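Long-range contacts in CT021 (Chlamydia trachomatis serovar L2, PDB 6UXD), which is of unknown function but belongs to a family grouped with the lipoprotein-sorting proteins LolA and LolB: residues E11-A16 with A182-T187; F32-Q37 with A207-P212; G145-L150 with I198-M203. All blocks are in the same frame, centred on the assembly; numbering follows the deposited sequence.

Contact 1. Residues E11-A16 with A182-T187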
ATOM      1  N   GLU A  11       3.628  -5.362 -10.752  1.00 42.42           N
ATOM      2  CA  GLU A  11       5.012  -5.754 -11.012  1.00 40.52           C
ATOM      3  C   GLU A  11       5.964  -5.171  -9.970  1.00 50.54           C
ATOM      4  O   GLU A  11       6.869  -5.854  -9.465  1.00 39.08           O
ATOM      5  CB  GLU A  11       5.376  -5.284 -12.424  1.00 46.43           C
ATOM      6  CG  GLU A  11       6.772  -5.616 -12.894  1.00 58.93           C
ATOM      7  CD  GLU A  11       7.041  -5.125 -14.314  1.00 65.29           C
ATOM      8  OE1 GLU A  11       8.227  -4.947 -14.668  1.00 68.24           O
ATOM      9  OE2 GLU A  11       6.068  -4.920 -15.074  1.00 64.90           O
ATOM     10  N   LYS A  12       5.782  -3.902  -9.637  1.00 47.88           N
ATOM     11  CA  LYS A  12       6.691  -3.268  -8.695  1.00 44.76           C
ATOM     12  C   LYS A  12       6.563  -3.886  -7.310  1.00 34.55           C
ATOM     13  O   LYS A  12       7.567  -4.187  -6.656  1.00 43.54           O
ATOM     14  CB  LYS A  12       6.397  -1.765  -8.671  1.00 47.49           C
ATOM     15  CG  LYS A  12       7.266  -0.992  -7.743  1.00 40.31           C
ATOM     16  CD  LYS A  12       8.689  -0.907  -8.236  1.00 39.74           C
ATOM     17  CE  LYS A  12       9.482   0.029  -7.281  1.00 36.95           C
ATOM     18  NZ  LYS A  12      10.939  -0.288  -7.326  1.00 38.32           N
ATOM     19  N   ILE A  13       5.334  -4.106  -6.853  1.00 35.19           N
ATOM     20  CA  ILE A  13       5.139  -4.675  -5.524  1.00 38.94           C
ATOM     21  C   ILE A  13       5.576  -6.130  -5.456  1.00 47.60           C
ATOM     22  O   ILE A  13       5.937  -6.619  -4.376  1.00 42.38           O
ATOM     23  CB  ILE A  13       3.666  -4.533  -5.092  1.00 44.22           C
ATOM     24  CG1 ILE A  13       3.199  -3.069  -5.244  1.00 50.21           C
ATOM     25  CG2 ILE A  13       3.483  -5.060  -3.684  1.00 46.40           C
ATOM     26  CD1 ILE A  13       3.959  -2.043  -4.383  1.00 50.41           C
ATOM     27  N   LEU A  14       5.530  -6.866  -6.580  1.00 42.33           N
ATOM     28  CA  LEU A  14       5.993  -8.243  -6.534  1.00 44.14           C
ATOM     29  C   LEU A  14       7.504  -8.351  -6.382  1.00 48.46           C
ATOM     30  O   LEU A  14       7.988  -9.466  -6.183  1.00 41.08           O
ATOM     31  CB  LEU A  14       5.576  -9.030  -7.791  1.00 38.39           C
ATOM     32  CG  LEU A  14       4.085  -9.343  -7.936  1.00 39.75           C
ATOM     33  CD1 LEU A  14       3.852 -10.167  -9.199  1.00 41.58           C
ATOM     34  CD2 LEU A  14       3.555 -10.068  -6.742  1.00 46.11           C
ATOM     35  N   THR A  15       8.259  -7.248  -6.513  1.00 39.87           N
ATOM     36  CA  THR A  15       9.676  -7.270  -6.176  1.00 39.26           C
ATOM     37  C   THR A  15       9.920  -7.218  -4.664  1.00 43.72           C
ATOM     38  O   THR A  15      11.032  -7.511  -4.221  1.00 47.39           O
ATOM     39  CB  THR A  15      10.417  -6.104  -6.859  1.00 40.51           C
ATOM     40  OG1 THR A  15      10.108  -4.861  -6.205  1.00 40.27           O
ATOM     41  CG2 THR A  15      10.021  -5.986  -8.339  1.00 44.73           C
ATOM     42  N   ALA A  16       8.912  -6.885  -3.857  1.00 42.83           N
ATOM     43  CA  ALA A  16       9.112  -6.866  -2.413  1.00 41.71           C
ATOM     44  C   ALA A  16       9.384  -8.277  -1.904  1.00 51.06           C
ATOM     45  O   ALA A  16       9.155  -9.264  -2.597  1.00 45.64           O
ATOM     46  CB  ALA A  16       7.897  -6.287  -1.694  1.00 43.60           C
ATOM     47  N   ALA A 182      10.254  -1.329  -1.965  1.00 35.64           N
ATOM     48  CA  ALA A 182       9.365  -1.537  -3.103  1.00 34.94           C
ATOM     49  C   ALA A 182       8.050  -0.778  -2.992  1.00 36.36           C
ATOM     50  O   ALA A 182       7.401  -0.550  -4.019  1.00 37.14           O
ATOM     51  CB  ALA A 182       9.079  -3.033  -3.269  1.00 35.78           C
ATOM     52  N   PHE A 183       7.652  -0.365  -1.787  1.00 32.82           N
ATOM     53  CA  PHE A 183       6.426   0.404  -1.634  1.00 37.21           C
ATOM     54  C   PHE A 183       6.626   1.875  -1.991  1.00 36.77           C
ATOM     55  O   PHE A 183       7.730   2.415  -1.878  1.00 36.35           O
ATOM     56  CB  PHE A 183       5.908   0.319  -0.213  1.00 37.22           C
ATOM     57  CG  PHE A 183       5.343  -1.012   0.151  1.00 35.73           C
ATOM     58  CD1 PHE A 183       4.043  -1.331  -0.182  1.00 41.69           C
ATOM     59  CD2 PHE A 183       6.096  -1.925   0.859  1.00 37.40           C
ATOM     60  CE1 PHE A 183       3.499  -2.543   0.182  1.00 39.34           C
ATOM     61  CE2 PHE A 183       5.572  -3.135   1.225  1.00 42.35           C
ATOM     62  CZ  PHE A 183       4.258  -3.455   0.881  1.00 39.38           C
ATOM     63  N   PRO A 184       5.564   2.550  -2.406  1.00 34.69           N
ATOM     64  CA  PRO A 184       5.695   3.958  -2.772  1.00 39.19           C
ATOM     65  C   PRO A 184       6.028   4.826  -1.566  1.00 32.92           C
ATOM     66  O   PRO A 184       5.689   4.507  -0.424  1.00 32.71           O
ATOM     67  CB  PRO A 184       4.318   4.304  -3.351  1.00 42.31           C
ATOM     68  CG  PRO A 184       3.396   3.294  -2.771  1.00 44.40           C
ATOM     69  CD  PRO A 184       4.190   2.049  -2.579  1.00 37.93           C
ATOM     70  N   LEU A 185       6.738   5.922  -1.840  1.00 36.64           N
ATOM     71  CA  LEU A 185       7.015   6.944  -0.825  1.00 37.43           C
ATOM     72  C   LEU A 185       5.908   7.976  -0.714  1.00 38.20           C
ATOM     73  O   LEU A 185       5.732   8.586   0.349  1.00 37.09           O
ATOM     74  CB  LEU A 185       8.308   7.683  -1.160  1.00 30.37           C
ATOM     75  CG  LEU A 185       9.579   6.849  -1.237  1.00 35.93           C
ATOM     76  CD1 LEU A 185      10.702   7.665  -1.861  1.00 34.96           C
ATOM     77  CD2 LEU A 185       9.940   6.365   0.157  1.00 35.46           C
ATOM     78  N   TRP A 186       5.174   8.193  -1.796  1.00 34.58           N
ATOM     79  CA  TRP A 186       4.307   9.357  -1.926  1.00 35.20           C
ATOM     80  C   TRP A 186       3.458   9.177  -3.178  1.00 27.38           C
ATOM     81  O   TRP A 186       3.979   8.814  -4.234  1.00 34.11           O
ATOM     82  CB  TRP A 186       5.165  10.606  -2.010  1.00 36.96           C
ATOM     83  CG  TRP A 186       4.474  11.936  -2.029  1.00 37.19           C
ATOM     84  CD1 TRP A 186       4.007  12.614  -3.116  1.00 37.78           C
ATOM     85  CD2 TRP A 186       4.252  12.776  -0.902  1.00 35.62           C
ATOM     86  NE1 TRP A 186       3.495  13.836  -2.725  1.00 39.82           N
ATOM     87  CE2 TRP A 186       3.622  13.947  -1.365  1.00 38.03           C
ATOM     88  CE3 TRP A 186       4.500  12.638   0.467  1.00 36.24           C
ATOM     89  CZ2 TRP A 186       3.247  14.979  -0.508  1.00 41.97           C
ATOM     90  CZ3 TRP A 186       4.122  13.654   1.312  1.00 38.46           C
ATOM     91  CH2 TRP A 186       3.510  14.812   0.829  1.00 41.73           C
ATOM     92  N   THR A 187       2.156   9.401  -3.066  1.00 38.24           N
ATOM     93  CA  THR A 187       1.256   9.294  -4.208  1.00 41.63           C
ATOM     94  C   THR A 187       0.354  10.515  -4.266  1.00 38.47           C
ATOM     95  O   THR A 187      -0.271  10.879  -3.268  1.00 44.61           O
ATOM     96  CB  THR A 187       0.427   8.013  -4.113  1.00 45.70           C
ATOM     97  OG1 THR A 187       1.317   6.896  -4.007  1.00 47.02           O
ATOM     98  CG2 THR A 187      -0.458   7.848  -5.347  1.00 46.79           C
TER
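The backbones of Ala16 and Ala182 come together with their CA atoms 5.4 Å apart, where a type I turn from Ile13 to Ala16 follows on helix 9-13 and the loop leading to strand 186-189 passes it. Ala16 N bonds to Ile13 O to close this turn. Ala182 presents its methyl group to it: CB sits 3.8 Å from Ala16 CB and 3.6 Å from Thr15 OG1. That hydroxyl is already used, since Thr15 OG1 donates to Lys12 O at 2.7 Å, in the carbonyl plane. Thr15 N donates to the same oxygen, which therefore accepts two bonds. Lys12 bends at chi2 (70°), and its aliphatic chain curls past Ala182 O, with CG at 3.8 Å and CE at 3.9 Å from that oxygen. Ile13 reaches the same carbonyl through the end of its longer branch, CD1 being 3.8 Å from Ala182 O. From there CD1 also meets Phe183 obliquely, 4.3 Å from its CD1, and brushes the Pro184 ring. Behind this layer Ile13, Ala16 and Phe183 all pack on Ile35 of strand 29-38, while Lys12 and Pro184 touch Phe175 of strand 170-176; residues 12-16 and the 182-184 loop thus each lie against both strands. No hydrogen bond crosses between the segments. Ala182 O is buried among carbon atoms and has no polar partner in the model, so the contact rests on apolar packing and leaves that one carbonyl uncompensated.

Contact 2. Residues F32-Q37 with A207-P212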
ATOM      1  N   PHE A  32      -1.925  -0.418   6.883  1.00 46.79           N
ATOM      2  CA  PHE A  32      -0.693  -1.167   7.111  1.00 45.75           C
ATOM      3  C   PHE A  32      -0.623  -2.311   6.108  1.00 46.07           C
ATOM      4  O   PHE A  32      -1.444  -3.229   6.158  1.00 45.52           O
ATOM      5  CB  PHE A  32      -0.670  -1.684   8.548  1.00 45.53           C
ATOM      6  CG  PHE A  32       0.658  -2.253   8.989  1.00 47.62           C
ATOM      7  CD1 PHE A  32       1.048  -3.524   8.612  1.00 48.75           C
ATOM      8  CD2 PHE A  32       1.491  -1.530   9.830  1.00 48.98           C
ATOM      9  CE1 PHE A  32       2.255  -4.047   9.028  1.00 52.14           C
ATOM     10  CE2 PHE A  32       2.697  -2.054  10.251  1.00 44.40           C
ATOM     11  CZ  PHE A  32       3.080  -3.308   9.857  1.00 43.65           C
ATOM     12  N   PHE A  33       0.359  -2.253   5.201  1.00 42.19           N
ATOM     13  CA  PHE A  33       0.566  -3.258   4.170  1.00 38.98           C
ATOM     14  C   PHE A  33       1.732  -4.156   4.557  1.00 42.39           C
ATOM     15  O   PHE A  33       2.798  -3.662   4.927  1.00 37.84           O
ATOM     16  CB  PHE A  33       0.874  -2.627   2.813  1.00 41.26           C
ATOM     17  CG  PHE A  33      -0.267  -1.848   2.222  1.00 44.36           C
ATOM     18  CD1 PHE A  33      -0.595  -0.592   2.713  1.00 49.65           C
ATOM     19  CD2 PHE A  33      -0.988  -2.361   1.159  1.00 43.30           C
ATOM     20  CE1 PHE A  33      -1.642   0.130   2.162  1.00 49.08           C
ATOM     21  CE2 PHE A  33      -2.030  -1.654   0.610  1.00 44.16           C
ATOM     22  CZ  PHE A  33      -2.355  -0.401   1.108  1.00 46.57           C
ATOM     23  N   LEU A  34       1.544  -5.468   4.431  1.00 41.67           N
ATOM     24  CA  LEU A  34       2.559  -6.442   4.817  1.00 42.22           C
ATOM     25  C   LEU A  34       2.651  -7.536   3.766  1.00 40.33           C
ATOM     26  O   LEU A  34       1.631  -8.115   3.388  1.00 37.54           O
ATOM     27  CB  LEU A  34       2.237  -7.065   6.175  1.00 39.44           C
ATOM     28  CG  LEU A  34       3.078  -8.282   6.587  1.00 43.76           C
ATOM     29  CD1 LEU A  34       4.556  -7.925   6.660  1.00 40.48           C
ATOM     30  CD2 LEU A  34       2.608  -8.854   7.927  1.00 45.46           C
ATOM     31  N   ILE A  35       3.864  -7.811   3.293  1.00 38.53           N
ATOM     32  CA  ILE A  35       4.114  -8.917   2.381  1.00 43.30           C
ATOM     33  C   ILE A  35       4.338 -10.160   3.232  1.00 43.94           C
ATOM     34  O   ILE A  35       5.287 -10.210   4.020  1.00 41.28           O
ATOM     35  CB  ILE A  35       5.343  -8.649   1.496  1.00 41.55           C
ATOM     36  CG1 ILE A  35       5.220  -7.338   0.715  1.00 43.79           C
ATOM     37  CG2 ILE A  35       5.612  -9.868   0.629  1.00 43.12           C
ATOM     38  CD1 ILE A  35       4.044  -7.254  -0.240  1.00 42.28           C
ATOM     39  N   ARG A  36       3.501 -11.180   3.061  1.00 47.47           N
ATOM     40  CA  ARG A  36       3.578 -12.328   3.962  1.00 49.76           C
ATOM     41  C   ARG A  36       4.272 -13.537   3.373  1.00 46.72           C
ATOM     42  O   ARG A  36       4.932 -14.275   4.107  1.00 50.90           O
ATOM     43  CB  ARG A  36       2.182 -12.733   4.411  1.00 47.05           C
ATOM     44  CG  ARG A  36       1.622 -11.688   5.287  1.00 45.55           C
ATOM     45  CD  ARG A  36       0.478 -12.189   6.067  1.00 51.12           C
ATOM     46  NE  ARG A  36       0.830 -13.384   6.809  1.00 46.10           N
ATOM     47  CZ  ARG A  36      -0.024 -14.006   7.603  1.00 46.14           C
ATOM     48  NH1 ARG A  36      -1.255 -13.529   7.729  1.00 46.80           N
ATOM     49  NH2 ARG A  36       0.345 -15.093   8.258  1.00 55.25           N
ATOM     50  N   GLN A  37       4.159 -13.749   2.077  1.00 51.61           N
ATOM     51  CA  GLN A  37       4.696 -14.950   1.473  1.00 50.09           C
ATOM     52  C   GLN A  37       4.804 -14.688  -0.009  1.00 48.16           C
ATOM     53  O   GLN A  37       3.919 -14.054  -0.585  1.00 52.60           O
ATOM     54  CB  GLN A  37       3.791 -16.141   1.757  1.00 54.34           C
ATOM     55  CG  GLN A  37       4.283 -17.440   1.213  1.00 53.74           C
ATOM     56  CD  GLN A  37       3.462 -18.585   1.763  1.00 64.30           C
ATOM     57  OE1 GLN A  37       3.645 -19.005   2.913  1.00 59.90           O
ATOM     58  NE2 GLN A  37       2.514 -19.061   0.968  1.00 65.30           N
ATOM     59  N   ALA A 207       9.050  -7.532   9.198  1.00 41.17           N
ATOM     60  CA  ALA A 207       7.831  -7.505   9.988  1.00 35.80           C
ATOM     61  C   ALA A 207       7.153  -8.876   9.952  1.00 41.05           C
ATOM     62  O   ALA A 207       7.205  -9.592   8.948  1.00 39.29           O
ATOM     63  CB  ALA A 207       6.867  -6.451   9.463  1.00 39.13           C
ATOM     64  N   ALA A 208       6.498  -9.227  11.054  1.00 44.33           N
ATOM     65  CA  ALA A 208       5.783 -10.487  11.177  1.00 47.87           C
ATOM     66  C   ALA A 208       4.304 -10.203  11.371  1.00 47.88           C
ATOM     67  O   ALA A 208       3.928  -9.248  12.059  1.00 44.41           O
ATOM     68  CB  ALA A 208       6.315 -11.327  12.344  1.00 51.30           C
ATOM     69  N   SER A 209       3.463 -11.009  10.735  1.00 48.05           N
ATOM     70  CA  SER A 209       2.032 -10.771  10.830  1.00 48.71           C
ATOM     71  C   SER A 209       1.540 -11.069  12.238  1.00 51.81           C
ATOM     72  O   SER A 209       2.015 -11.998  12.897  1.00 46.28           O
ATOM     73  CB  SER A 209       1.253 -11.635   9.845  1.00 49.78           C
ATOM     74  OG  SER A 209      -0.130 -11.538  10.137  1.00 49.01           O
ATOM     75  N   SER A 210       0.569 -10.277  12.683  1.00 54.45           N
ATOM     76  CA  SER A 210      -0.150 -10.533  13.922  1.00 55.17           C
ATOM     77  C   SER A 210      -1.445 -11.319  13.710  1.00 60.02           C
ATOM     78  O   SER A 210      -2.140 -11.619  14.685  1.00 56.47           O
ATOM     79  CB  SER A 210      -0.457  -9.202  14.616  1.00 47.16           C
ATOM     80  OG  SER A 210      -1.355  -8.404  13.866  1.00 59.55           O
ATOM     81  N   TYR A 211      -1.773 -11.681  12.481  1.00 52.73           N
ATOM     82  CA  TYR A 211      -3.055 -12.277  12.140  1.00 51.82           C
ATOM     83  C   TYR A 211      -2.921 -13.774  11.884  1.00 51.42           C
ATOM     84  O   TYR A 211      -1.812 -14.316  11.866  1.00 52.59           O
ATOM     85  CB  TYR A 211      -3.623 -11.564  10.907  1.00 58.08           C
ATOM     86  CG  TYR A 211      -3.938 -10.115  11.168  1.00 55.44           C
ATOM     87  CD1 TYR A 211      -4.924  -9.757  12.069  1.00 58.36           C
ATOM     88  CD2 TYR A 211      -3.251  -9.106  10.515  1.00 55.91           C
ATOM     89  CE1 TYR A 211      -5.221  -8.435  12.308  1.00 60.74           C
ATOM     90  CE2 TYR A 211      -3.539  -7.780  10.749  1.00 56.13           C
ATOM     91  CZ  TYR A 211      -4.526  -7.448  11.646  1.00 61.58           C
ATOM     92  OH  TYR A 211      -4.818  -6.120  11.887  1.00 67.04           O
ATOM     93  N   PRO A 212      -4.040 -14.486  11.695  1.00 51.47           N
ATOM     94  CA  PRO A 212      -3.947 -15.936  11.489  1.00 46.77           C
ATOM     95  C   PRO A 212      -3.143 -16.290  10.249  1.00 52.00           C
ATOM     96  O   PRO A 212      -2.977 -15.497   9.312  1.00 44.25           O
ATOM     97  CB  PRO A 212      -5.408 -16.379  11.335  1.00 44.51           C
ATOM     98  CG  PRO A 212      -6.218 -15.283  11.949  1.00 46.15           C
ATOM     99  CD  PRO A 212      -5.444 -14.027  11.737  1.00 43.80           C
TER
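An ST turn at Ser209, in the loop that follows strand 196-204, lies against Leu34 and Arg36 of strand 29-38, which pairs antiparallel with strands 21-26 and 43-50. Ser209 OG accepts from Tyr211 N at 2.9 Å, which fixes the turn, and also hydrogen-bonds to Glu46 OE1 on the adjoining strand 43-50. The two branches of Leu34 divide the work: CD2 presses against Ser209, 3.5 Å from its CA, and CD1 meets Ala207 CB at 3.9 Å. Arg36 folds over the same serine. A bend at chi3 (54°) brings the guanidinium flat across Ser209 CB, which lies 3.4 Å from the plane, over its centre. Although Arg36 NH1 comes within 3.3 Å of Ser209 OG, the oxygen sits over the face and the angle is too poor for a bond; Glu46 is at best a long, weak ion-pair partner for this arginine. The edge of the group does the bonding instead. Pro212 O, which Trp99 NE1 also donates to, lies close to the guanidinium plane and receives Arg36 NH1 at 3.1 Å with an N-H...O angle of 161°, the donor standing 28° off the carbonyl plane.

Contact 3. Residues G145-L150 with I198-M203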
ATOM      1  N   GLY A 145       8.879   8.643   9.184  1.00 36.42           N
ATOM      2  CA  GLY A 145       8.958  10.089   9.138  1.00 41.66           C
ATOM      3  C   GLY A 145       8.602  10.694   7.798  1.00 32.81           C
ATOM      4  O   GLY A 145       7.645  10.259   7.147  1.00 37.06           O
ATOM      5  N   GLU A 146       9.385  11.682   7.361  1.00 31.04           N
ATOM      6  CA  GLU A 146       9.129  12.373   6.097  1.00 32.32           C
ATOM      7  C   GLU A 146       9.869  11.635   4.986  1.00 32.52           C
ATOM      8  O   GLU A 146      10.917  12.060   4.482  1.00 31.29           O
ATOM      9  CB  GLU A 146       9.548  13.834   6.179  1.00 39.72           C
ATOM     10  CG  GLU A 146       9.024  14.542   7.374  1.00 41.93           C
ATOM     11  CD  GLU A 146       7.556  14.272   7.645  1.00 50.69           C
ATOM     12  OE1 GLU A 146       6.743  14.403   6.677  1.00 35.42           O
ATOM     13  OE2 GLU A 146       7.244  13.935   8.841  1.00 42.02           O
ATOM     14  N   LEU A 147       9.297  10.489   4.599  1.00 31.64           N
ATOM     15  CA  LEU A 147       9.996   9.604   3.689  1.00 30.59           C
ATOM     16  C   LEU A 147      10.171  10.180   2.281  1.00 29.63           C
ATOM     17  O   LEU A 147      11.052   9.707   1.558  1.00 29.95           O
ATOM     18  CB  LEU A 147       9.277   8.261   3.620  1.00 35.79           C
ATOM     19  CG  LEU A 147       9.043   7.514   4.934  1.00 34.72           C
ATOM     20  CD1 LEU A 147       8.484   6.075   4.676  1.00 35.52           C
ATOM     21  CD2 LEU A 147      10.306   7.456   5.778  1.00 38.43           C
ATOM     22  N   ILE A 148       9.400  11.200   1.880  1.00 31.87           N
ATOM     23  CA  ILE A 148       9.619  11.797   0.558  1.00 33.72           C
ATOM     24  C   ILE A 148      10.939  12.553   0.469  1.00 36.45           C
ATOM     25  O   ILE A 148      11.361  12.919  -0.643  1.00 30.73           O
ATOM     26  CB  ILE A 148       8.425  12.694   0.172  1.00 35.20           C
ATOM     27  CG1 ILE A 148       8.326  12.856  -1.367  1.00 32.70           C
ATOM     28  CG2 ILE A 148       8.504  14.080   0.829  1.00 38.22           C
ATOM     29  CD1 ILE A 148       8.557  11.544  -2.153  1.00 34.39           C
ATOM     30  N   THR A 149      11.642  12.754   1.602  1.00 31.38           N
ATOM     31  CA  THR A 149      13.002  13.298   1.545  1.00 32.57           C
ATOM     32  C   THR A 149      14.031  12.235   1.167  1.00 35.18           C
ATOM     33  O   THR A 149      15.193  12.568   0.910  1.00 32.17           O
ATOM     34  CB  THR A 149      13.410  13.953   2.895  1.00 32.02           C
ATOM     35  OG1 THR A 149      13.316  13.003   3.964  1.00 33.45           O
ATOM     36  CG2 THR A 149      12.528  15.130   3.207  1.00 30.30           C
ATOM     37  N   LEU A 150      13.651  10.965   1.115  1.00 30.69           N
ATOM     38  CA  LEU A 150      14.583   9.976   0.599  1.00 28.90           C
ATOM     39  C   LEU A 150      14.830  10.168  -0.908  1.00 29.95           C
ATOM     40  O   LEU A 150      13.965  10.661  -1.633  1.00 34.96           O
ATOM     41  CB  LEU A 150      14.069   8.561   0.844  1.00 35.29           C
ATOM     42  CG  LEU A 150      13.952   8.150   2.313  1.00 35.44           C
ATOM     43  CD1 LEU A 150      13.245   6.837   2.405  1.00 31.45           C
ATOM     44  CD2 LEU A 150      15.347   8.095   2.967  1.00 36.02           C
ATOM     45  N   ILE A 198      -1.576  10.548  -0.768  1.00 39.63           N
ATOM     46  CA  ILE A 198      -1.416   9.405   0.115  1.00 39.97           C
ATOM     47  C   ILE A 198       0.060   9.359   0.466  1.00 39.45           C
ATOM     48  O   ILE A 198       0.917   9.211  -0.419  1.00 35.21           O
ATOM     49  CB  ILE A 198      -1.879   8.091  -0.522  1.00 43.20           C
ATOM     50  CG1 ILE A 198      -3.359   8.175  -0.909  1.00 43.66           C
ATOM     51  CG2 ILE A 198      -1.677   6.934   0.449  1.00 37.89           C
ATOM     52  CD1 ILE A 198      -3.580   8.204  -2.389  1.00 53.69           C
ATOM     53  N   LYS A 199       0.343   9.527   1.749  1.00 44.31           N
ATOM     54  CA  LYS A 199       1.693   9.672   2.272  1.00 42.19           C
ATOM     55  C   LYS A 199       2.122   8.367   2.925  1.00 35.06           C
ATOM     56  O   LYS A 199       1.348   7.742   3.654  1.00 42.33           O
ATOM     57  CB  LYS A 199       1.720  10.840   3.267  1.00 45.40           C
ATOM     58  CG  LYS A 199       3.035  11.092   3.993  1.00 47.93           C
ATOM     59  CD  LYS A 199       2.973  12.389   4.826  1.00 49.59           C
ATOM     60  CE  LYS A 199       4.134  12.483   5.842  1.00 56.85           C
ATOM     61  NZ  LYS A 199       4.048  13.703   6.720  1.00 57.38           N
ATOM     62  N   THR A 200       3.351   7.941   2.653  1.00 36.61           N
ATOM     63  CA  THR A 200       3.916   6.779   3.333  1.00 37.49           C
ATOM     64  C   THR A 200       4.705   7.268   4.539  1.00 36.25           C
ATOM     65  O   THR A 200       5.703   7.985   4.386  1.00 36.81           O
ATOM     66  CB  THR A 200       4.810   5.967   2.407  1.00 36.56           C
ATOM     67  OG1 THR A 200       4.090   5.664   1.206  1.00 34.89           O
ATOM     68  CG2 THR A 200       5.217   4.671   3.086  1.00 39.22           C
ATOM     69  N   ILE A 201       4.247   6.906   5.731  1.00 32.42           N
ATOM     70  CA  ILE A 201       4.843   7.447   6.947  1.00 38.08           C
ATOM     71  C   ILE A 201       5.832   6.488   7.581  1.00 37.05           C
ATOM     72  O   ILE A 201       6.670   6.929   8.383  1.00 33.84           O
ATOM     73  CB  ILE A 201       3.756   7.862   7.956  1.00 40.42           C
ATOM     74  CG1 ILE A 201       2.927   6.654   8.427  1.00 40.50           C
ATOM     75  CG2 ILE A 201       2.856   8.888   7.319  1.00 41.75           C
ATOM     76  CD1 ILE A 201       1.793   7.020   9.407  1.00 42.59           C
ATOM     77  N   GLU A 202       5.791   5.203   7.227  1.00 34.73           N
ATOM     78  CA  GLU A 202       6.774   4.249   7.715  1.00 36.61           C
ATOM     79  C   GLU A 202       6.883   3.120   6.709  1.00 35.24           C
ATOM     80  O   GLU A 202       5.882   2.740   6.101  1.00 35.17           O
ATOM     81  CB  GLU A 202       6.389   3.701   9.091  1.00 37.38           C
ATOM     82  CG  GLU A 202       7.497   2.882   9.758  1.00 37.64           C
ATOM     83  CD  GLU A 202       7.129   2.391  11.158  1.00 38.93           C
ATOM     84  OE1 GLU A 202       6.790   3.235  12.006  1.00 34.16           O
ATOM     85  OE2 GLU A 202       7.167   1.155  11.404  1.00 38.02           O
ATOM     86  N   MET A 203       8.102   2.635   6.484  1.00 34.78           N
ATOM     87  CA  MET A 203       8.287   1.403   5.729  1.00 37.48           C
ATOM     88  C   MET A 203       9.518   0.698   6.278  1.00 41.04           C
ATOM     89  O   MET A 203      10.381   1.312   6.918  1.00 35.98           O
ATOM     90  CB  MET A 203       8.421   1.654   4.212  1.00 40.02           C
ATOM     91  CG  MET A 203       9.523   2.599   3.846  1.00 38.24           C
ATOM     92  SD  MET A 203       9.774   2.942   2.095  1.00 39.12           S
ATOM     93  CE  MET A 203       8.195   3.602   1.532  1.00 41.53           C
TER
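Glu146 and Lys199 meet in a salt bridge, with Lys199 NZ 2.8 Å from Glu146 OE1 and approaching on the syn side of the carboxylate. The lysine arrives extended, CG anti to its backbone N (chi1 176°), whereas the glutamate bends at chi2 (-45°) to bring its carboxylate back to the strand. Beside this pair the backbones are tied directly: Gly145 N donates to Ile201 O at 2.9 Å. Leu147 supplies the apolar part, its CD1 lying 3.9 Å from Thr200 CG2 and 3.7 Å from Met203 CG; the leucine and methionine chains run past each other in opposite directions. The same CD1 rests against the backbone oxygen Thr200 O at 3.4 Å. Farther out, Leu185 touches both Leu147 and Met203. Inside the loop, Glu146 O takes two bonds, from Thr149 N and, at 2.6 Å, from Thr149 OG1, which steadies the short 3-10 segment 147-149. At the backbone angles of Gly145 a CB would be jammed against the carbonyl O of the residue before. Glu146 centres an inverse gamma turn, and its neighbour Gly145 carries the antiparallel pairing of strand 142-144 with strand 196-204 one bond onward, before the chain leaves the strand edge through the 3-10 turn.

Contacts 1 and 3 are close neighbours, their centres about 13 Å apart, and are probably joined by hydrogen bonds: Pro184 O lies 2.6 Å from Thr200 OG1, and Thr187 O lies 2.8 Å from Ile198 N where strands 186-189 and 196-204 pair. Contacts 1 and 2, with centres about 16 Å apart, meet through packing on strand 29-38, where Phe183 CE1 is 3.7 Å from Phe33 CB. Contacts 2 and 3 are farther apart, about 20 Å between centres, and are connected by the chain itself, which runs from strand 196-204 into the loop of contact 2. Strand 21-26 pairs antiparallel with both strand 196-204 of contact 3 and strand 29-38 of contact 2.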